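Side-chain contact in ribosomal protein L11 methyltransferase (Lactobacillus delbrueckii subsp. bulgaricus ATCC BAA-365, PDB 3GRZ), which probably transfers methyl groups from S-adenosyl-L-methionine to lysine side chains of ribosomal protein L11, this chain being its C-terminal, cofactor-binding part: residues Q45-A50 with S71-I76. Residues are numbered along the deposited sequence; the frame is centred on the assembly and turned at random.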
ATOM      1  N   GLN B  45      -0.408 -12.753  -4.005  1.00 39.86           N
ATOM      2  CA  GLN B  45       0.687 -11.967  -3.438  1.00 37.99           C
ATOM      3  C   GLN B  45       1.201 -10.903  -4.421  1.00 32.62           C
ATOM      4  O   GLN B  45       1.342  -9.739  -4.053  1.00 30.59           O
ATOM      5  CB  GLN B  45       1.840 -12.862  -2.933  1.00 40.88           C
ATOM      6  CG  GLN B  45       1.875 -13.058  -1.399  1.00 50.39           C
ATOM      7  CD  GLN B  45       2.801 -14.200  -0.897  1.00 52.20           C
ATOM      8  OE1 GLN B  45       3.293 -15.039  -1.674  1.00 50.47           O
ATOM      9  NE2 GLN B  45       3.025 -14.232   0.425  1.00 42.21           N
ATOM     10  N   THR B  46       1.448 -11.290  -5.666  1.00 29.14           N
ATOM     11  CA  THR B  46       2.054 -10.361  -6.618  1.00 33.57           C
ATOM     12  C   THR B  46       1.051  -9.310  -7.069  1.00 37.66           C
ATOM     13  O   THR B  46       1.420  -8.151  -7.278  1.00 35.04           O
ATOM     14  CB  THR B  46       2.678 -11.076  -7.837  1.00 35.38           C
ATOM     15  OG1 THR B  46       1.655 -11.763  -8.559  1.00 33.44           O
ATOM     16  CG2 THR B  46       3.753 -12.074  -7.387  1.00 35.41           C
ATOM     17  N   THR B  47      -0.219  -9.718  -7.179  1.00 30.19           N
ATOM     18  CA  THR B  47      -1.302  -8.790  -7.466  1.00 28.14           C
ATOM     19  C   THR B  47      -1.381  -7.724  -6.370  1.00 26.66           C
ATOM     20  O   THR B  47      -1.450  -6.549  -6.678  1.00 26.66           O
ATOM     21  CB  THR B  47      -2.660  -9.539  -7.655  1.00 24.87           C
ATOM     22  OG1 THR B  47      -2.575 -10.334  -8.835  1.00 33.19           O
ATOM     23  CG2 THR B  47      -3.827  -8.582  -7.811  1.00 32.37           C
ATOM     24  N   GLN B  48      -1.348  -8.139  -5.100  1.00 29.71           N
ATOM     25  CA  GLN B  48      -1.415  -7.197  -3.987  1.00 29.04           C
ATOM     26  C   GLN B  48      -0.233  -6.202  -3.987  1.00 27.36           C
ATOM     27  O   GLN B  48      -0.433  -5.025  -3.731  1.00 25.56           O
ATOM     28  CB  GLN B  48      -1.472  -7.935  -2.648  1.00 35.54           C
ATOM     29  CG  GLN B  48      -1.628  -6.997  -1.442  1.00 37.77           C
ATOM     30  CD  GLN B  48      -1.617  -7.727  -0.120  1.00 36.12           C
ATOM     31  OE1 GLN B  48      -0.587  -8.265   0.302  1.00 39.47           O
ATOM     32  NE2 GLN B  48      -2.773  -7.764   0.544  1.00 36.89           N
ATOM     33  N   LEU B  49       0.981  -6.676  -4.274  1.00 27.06           N
ATOM     34  CA  LEU B  49       2.160  -5.789  -4.290  1.00 29.60           C
ATOM     35  C   LEU B  49       1.996  -4.714  -5.350  1.00 28.89           C
ATOM     36  O   LEU B  49       2.180  -3.515  -5.075  1.00 29.42           O
ATOM     37  CB  LEU B  49       3.469  -6.582  -4.482  1.00 30.25           C
ATOM     38  CG  LEU B  49       3.781  -7.628  -3.390  1.00 34.74           C
ATOM     39  CD1 LEU B  49       5.153  -8.258  -3.570  1.00 32.16           C
ATOM     40  CD2 LEU B  49       3.624  -7.038  -1.987  1.00 32.81           C
ATOM     41  N   ALA B  50       1.609  -5.138  -6.552  1.00 30.02           N
ATOM     42  CA  ALA B  50       1.346  -4.205  -7.656  1.00 28.60           C
ATOM     43  C   ALA B  50       0.243  -3.201  -7.290  1.00 26.90           C
ATOM     44  O   ALA B  50       0.416  -1.996  -7.477  1.00 29.02           O
ATOM     45  CB  ALA B  50       1.000  -4.968  -8.937  1.00 29.64           C
ATOM     46  N   SER B  71      -5.325 -11.218 -17.117  1.00 32.32           N
ATOM     47  CA  SER B  71      -6.762 -11.147 -16.870  1.00 30.17           C
ATOM     48  C   SER B  71      -7.310  -9.715 -16.968  1.00 30.13           C
ATOM     49  O   SER B  71      -8.530  -9.513 -17.029  1.00 29.07           O
ATOM     50  CB  SER B  71      -7.054 -11.673 -15.471  1.00 29.65           C
ATOM     51  OG  SER B  71      -6.567 -10.753 -14.512  1.00 31.91           O
ATOM     52  N   GLY B  72      -6.407  -8.736 -16.937  1.00 30.72           N
ATOM     53  CA  GLY B  72      -6.776  -7.312 -16.950  1.00 34.00           C
ATOM     54  C   GLY B  72      -6.958  -6.702 -15.573  1.00 28.31           C
ATOM     55  O   GLY B  72      -7.322  -5.539 -15.463  1.00 32.95           O
ATOM     56  N   ILE B  73      -6.712  -7.485 -14.516  1.00 27.87           N
ATOM     57  CA  ILE B  73      -6.979  -7.050 -13.130  1.00 32.26           C
ATOM     58  C   ILE B  73      -6.379  -5.658 -12.796  1.00 29.28           C
ATOM     59  O   ILE B  73      -7.092  -4.776 -12.306  1.00 29.15           O
ATOM     60  CB  ILE B  73      -6.560  -8.151 -12.071  1.00 32.56           C
ATOM     61  CG1 ILE B  73      -6.783  -7.688 -10.629  1.00 32.85           C
ATOM     62  CG2 ILE B  73      -5.103  -8.613 -12.239  1.00 26.71           C
ATOM     63  CD1 ILE B  73      -8.217  -7.486 -10.260  1.00 40.41           C
ATOM     64  N   LEU B  74      -5.093  -5.468 -13.101  1.00 25.57           N
ATOM     65  CA  LEU B  74      -4.419  -4.214 -12.773  1.00 29.43           C
ATOM     66  C   LEU B  74      -4.901  -3.042 -13.633  1.00 30.72           C
ATOM     67  O   LEU B  74      -5.043  -1.926 -13.128  1.00 31.22           O
ATOM     68  CB  LEU B  74      -2.903  -4.363 -12.837  1.00 26.39           C
ATOM     69  CG  LEU B  74      -2.232  -5.424 -11.950  1.00 31.29           C
ATOM     70  CD1 LEU B  74      -0.727  -5.415 -12.164  1.00 29.19           C
ATOM     71  CD2 LEU B  74      -2.574  -5.249 -10.466  1.00 27.94           C
ATOM     72  N   ALA B  75      -5.188  -3.297 -14.913  1.00 29.49           N
ATOM     73  CA  ALA B  75      -5.771  -2.264 -15.788  1.00 31.02           C
ATOM     74  C   ALA B  75      -7.126  -1.820 -15.242  1.00 26.76           C
ATOM     75  O   ALA B  75      -7.416  -0.627 -15.179  1.00 27.76           O
ATOM     76  CB  ALA B  75      -5.907  -2.775 -17.229  1.00 27.98           C
ATOM     77  N   ILE B  76      -7.934  -2.786 -14.818  1.00 26.89           N
ATOM     78  CA  ILE B  76      -9.258  -2.501 -14.249  1.00 28.23           C
ATOM     79  C   ILE B  76      -9.159  -1.703 -12.934  1.00 29.54           C
ATOM     80  O   ILE B  76      -9.874  -0.734 -12.730  1.00 29.01           O
ATOM     81  CB  ILE B  76     -10.058  -3.816 -14.040  1.00 27.76           C
ATOM     82  CG1 ILE B  76     -10.442  -4.409 -15.406  1.00 24.66           C
ATOM     83  CG2 ILE B  76     -11.324  -3.595 -13.172  1.00 28.57           C
ATOM     84  CD1 ILE B  76     -10.751  -5.920 -15.348  1.00 35.08           C
TER
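Leu74 reaches from the first turn of helix 73-80 with both branches of its fork on Ala50 of helix 44-57. Its CD1 lies 3.7 Å from Ala50 CB and its CD2 3.9 Å from the same carbon, so one methyl group is straddled by two. CG stands anti to the carbonyl carbon (chi1 -58°), and chi2 of 180° puts CD1 anti to CA, which brings both methyls onto Ala50. Alanine suits the receiving place, since its short side chain points at the other helix and lets the leucine come close. CD2 also rests 4.2 Å from the backbone O of Thr47, one turn earlier.

The two branches of Thr47 part ways. Its CG2 is anti to the backbone N and meets Ile73 CG1 at 4.2 Å, a loose touch in which the two side chains pass at a slant. OG1 bonds instead to the carbonyl O of Asn43, just before the helix, which settles the hydroxyl and leaves the methyl for the apolar side. Branched apolar side chains suit the buried places between helix 44-57 and two strands: Ile73 also touches Ile31 and Leu33 of strand 29-33, Leu74 Val130 and Asn132 of strand 126-132.

Ser71 OG accepts from Ile73 N at 3.3 Å, an ST turn at the helix start. Gly72 (phi 91°) is the N-cap; a CB there would jam against Ser71 O. This turn after strand 63-67 is consistent with the glycine-rich turn of Rossmann-like methyltransferases. Thr47 and Asn132 are predicted to bind S-adenosyl-L-methionine; with no hydrogen bond across it, the contact joins the two helices beside that probable site by buried apolar packing alone.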